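Local coordinates for glycosyl hydrolase family 2, TIM barrel domain protein (Faecalibacterium prausnitzii A2-165, PDB 6ED2) that probably hydrolyses beta-glucuronides as a gut bacterial beta-glucuronidase of glycosyl hydrolase family 2, at residues Tyr536-Leu541 / Asn558-Met563. Sequence-based numbering, arbitrary orientation.
Sequences YGTDNL and NEYLEM
The ring of Y560 carries the CG2 methyl of T538 over one face, in a CH-pi contact 3.7 Å from the ring centroid. CD2 of L561, the next residue on the same helix, lies at the edge of the Y560 ring, in its plane. Y560 CE2 lies 4.1 Å from Y536 CD1, at the edge of the Y536 ring. This is a beta-alpha connection of the TIM barrel: 536-541 follows strand 531-535, and the next helix, 554-570, contains 558-563. Y560 has CG anti to its backbone nitrogen (chi1 162°), which extends the ring from the helix to the loop backbone. There G537 N donates a hydrogen bond to Y560 OH, 3.0 Å long and moderately bent at 147°. With an alanine at Y560, the buried G537 N-H would probably lose this acceptor and the T538 methyl its aromatic face. T538 OG1 is hydrogen-bonded to Q557, on the same helix. Y536 OH is likewise held outside the contact, by H565, and F568 meets the Y536 ring edge-to-face. Helix 610-621 covers Y536 and L561 through F615. G537 adopts backbone angles at which a side chain would collide with the carbonyl oxygen of Y536. Within the loop, N540 ND2 donates a hydrogen bond to T538 O, from above the carbonyl plane. L561 reaches Y536 with one branch, L561 CD2 lying 3.8 Å from Y536 CE1.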
loop_
_atom_site.group_PDB
_atom_site.type_symbol
_atom_site.label_atom_id
_atom_site.label_comp_id
_atom_site.label_asym_id
_atom_site.label_seq_id
_atom_site.Cartn_x
_atom_site.Cartn_y
_atom_site.Cartn_z
ATOM N N TYR A 536 24.134 -3.332 6.627
ATOM C CA TYR A 536 23.904 -3.806 5.270
ATOM C C TYR A 536 22.394 -3.965 5.108
ATOM O O TYR A 536 21.659 -4.110 6.095
ATOM C CB TYR A 536 24.641 -5.115 4.979
ATOM C CG TYR A 536 24.175 -6.347 5.742
ATOM C CD1 TYR A 536 23.433 -7.339 5.098
ATOM C CD2 TYR A 536 24.495 -6.537 7.079
ATOM C CE1 TYR A 536 23.018 -8.474 5.764
ATOM C CE2 TYR A 536 24.098 -7.687 7.759
ATOM C CZ TYR A 536 23.358 -8.653 7.095
ATOM O OH TYR A 536 22.946 -9.804 7.748
ATOM N N GLY A 537 21.935 -3.875 3.860
ATOM C CA GLY A 537 20.515 -3.941 3.576
ATOM C C GLY A 537 20.078 -3.052 2.424
ATOM O O GLY A 537 20.888 -2.324 1.838
ATOM N N THR A 538 18.794 -3.109 2.075
ATOM C CA THR A 538 18.260 -2.293 0.998
ATOM C C THR A 538 16.927 -1.727 1.451
ATOM O O THR A 538 16.197 -2.356 2.223
ATOM C CB THR A 538 18.044 -3.074 -0.324
ATOM O OG1 THR A 538 16.921 -3.963 -0.202
ATOM C CG2 THR A 538 19.278 -3.852 -0.729
ATOM N N ASP A 539 16.619 -0.534 0.963
ATOM C CA ASP A 539 15.296 0.007 1.181
ATOM C C ASP A 539 14.306 -0.855 0.411
ATOM O O ASP A 539 14.537 -1.195 -0.755
ATOM C CB ASP A 539 15.228 1.462 0.715
ATOM C CG ASP A 539 15.999 2.404 1.615
ATOM O OD1 ASP A 539 15.390 3.050 2.495
ATOM O OD2 ASP A 539 17.224 2.520 1.434
ATOM N N ASN A 540 13.219 -1.237 1.067
ATOM C CA ASN A 540 12.161 -1.947 0.362
ATOM C C ASN A 540 10.859 -1.703 1.106
ATOM O O ASN A 540 10.826 -1.781 2.339
ATOM C CB ASN A 540 12.487 -3.449 0.234
ATOM C CG ASN A 540 12.551 -4.164 1.581
ATOM O OD1 ASN A 540 11.617 -4.882 1.959
ATOM N ND2 ASN A 540 13.654 -3.986 2.301
ATOM N N LEU A 541 9.813 -1.352 0.360
ATOM C CA LEU A 541 8.497 -1.107 0.939
ATOM C C LEU A 541 7.738 -2.406 1.138
ATOM O O LEU A 541 7.746 -3.286 0.270
ATOM C CB LEU A 541 7.670 -0.192 0.038
ATOM C CG LEU A 541 8.324 1.142 -0.302
ATOM C CD1 LEU A 541 7.504 1.846 -1.366
ATOM C CD2 LEU A 541 8.441 1.976 0.958
ATOM N N ASN A 558 15.516 -9.741 -0.788
ATOM C CA ASN A 558 15.859 -11.142 -0.544
ATOM C C ASN A 558 17.059 -11.586 -1.381
ATOM O O ASN A 558 17.910 -12.347 -0.899
ATOM C CB ASN A 558 14.657 -12.048 -0.818
ATOM C CG ASN A 558 13.739 -12.214 0.417
ATOM O OD1 ASN A 558 13.818 -11.455 1.402
ATOM N ND2 ASN A 558 12.863 -13.213 0.359
ATOM N N GLU A 559 17.138 -11.133 -2.643
ATOM C CA GLU A 559 18.261 -11.504 -3.504
ATOM C C GLU A 559 19.555 -10.902 -2.984
ATOM O O GLU A 559 20.592 -11.574 -2.947
ATOM C CB GLU A 559 18.008 -11.047 -4.948
ATOM C CG GLU A 559 17.039 -11.934 -5.706
ATOM C CD GLU A 559 16.299 -11.207 -6.824
ATOM O OE1 GLU A 559 16.797 -10.162 -7.306
ATOM O OE2 GLU A 559 15.188 -11.669 -7.188
ATOM N N TYR A 560 19.496 -9.639 -2.566
ATOM C CA TYR A 560 20.667 -8.963 -2.023
ATOM C C TYR A 560 21.137 -9.641 -0.746
ATOM O O TYR A 560 22.342 -9.850 -0.554
ATOM C CB TYR A 560 20.321 -7.491 -1.780
ATOM C CG TYR A 560 21.243 -6.758 -0.848
ATOM C CD1 TYR A 560 22.238 -5.913 -1.353
ATOM C CD2 TYR A 560 21.113 -6.878 0.540
ATOM C CE1 TYR A 560 23.080 -5.221 -0.510
ATOM C CE2 TYR A 560 21.975 -6.198 1.402
ATOM C CZ TYR A 560 22.957 -5.368 0.864
ATOM O OH TYR A 560 23.808 -4.669 1.692
ATOM N N LEU A 561 20.198 -10.013 0.132
ATOM C CA LEU A 561 20.577 -10.647 1.391
ATOM C C LEU A 561 21.232 -12.000 1.148
ATOM O O LEU A 561 22.211 -12.348 1.818
ATOM C CB LEU A 561 19.358 -10.802 2.305
ATOM C CG LEU A 561 18.765 -9.497 2.851
ATOM C CD1 LEU A 561 17.429 -9.722 3.614
ATOM C CD2 LEU A 561 19.787 -8.787 3.738
ATOM N N GLU A 562 20.704 -12.777 0.200
ATOM C CA GLU A 562 21.282 -14.085 -0.076
ATOM C C GLU A 562 22.690 -13.945 -0.630
ATOM O O GLU A 562 23.593 -14.701 -0.251
ATOM C CB GLU A 562 20.393 -14.861 -1.046
ATOM C CG GLU A 562 19.040 -15.245 -0.437
ATOM C CD GLU A 562 18.309 -16.326 -1.214
ATOM O OE1 GLU A 562 18.845 -16.790 -2.249
ATOM O OE2 GLU A 562 17.201 -16.716 -0.777
ATOM N N MET A 563 22.896 -12.988 -1.536
ATOM C CA MET A 563 24.246 -12.745 -2.032
ATOM C C MET A 563 25.159 -12.306 -0.896
ATOM O O MET A 563 26.250 -12.865 -0.705
ATOM C CB MET A 563 24.223 -11.700 -3.143
ATOM C CG MET A 563 25.608 -11.420 -3.721
ATOM S SD MET A 563 26.550 -10.175 -2.791
ATOM C CE MET A 563 25.677 -8.678 -3.196
#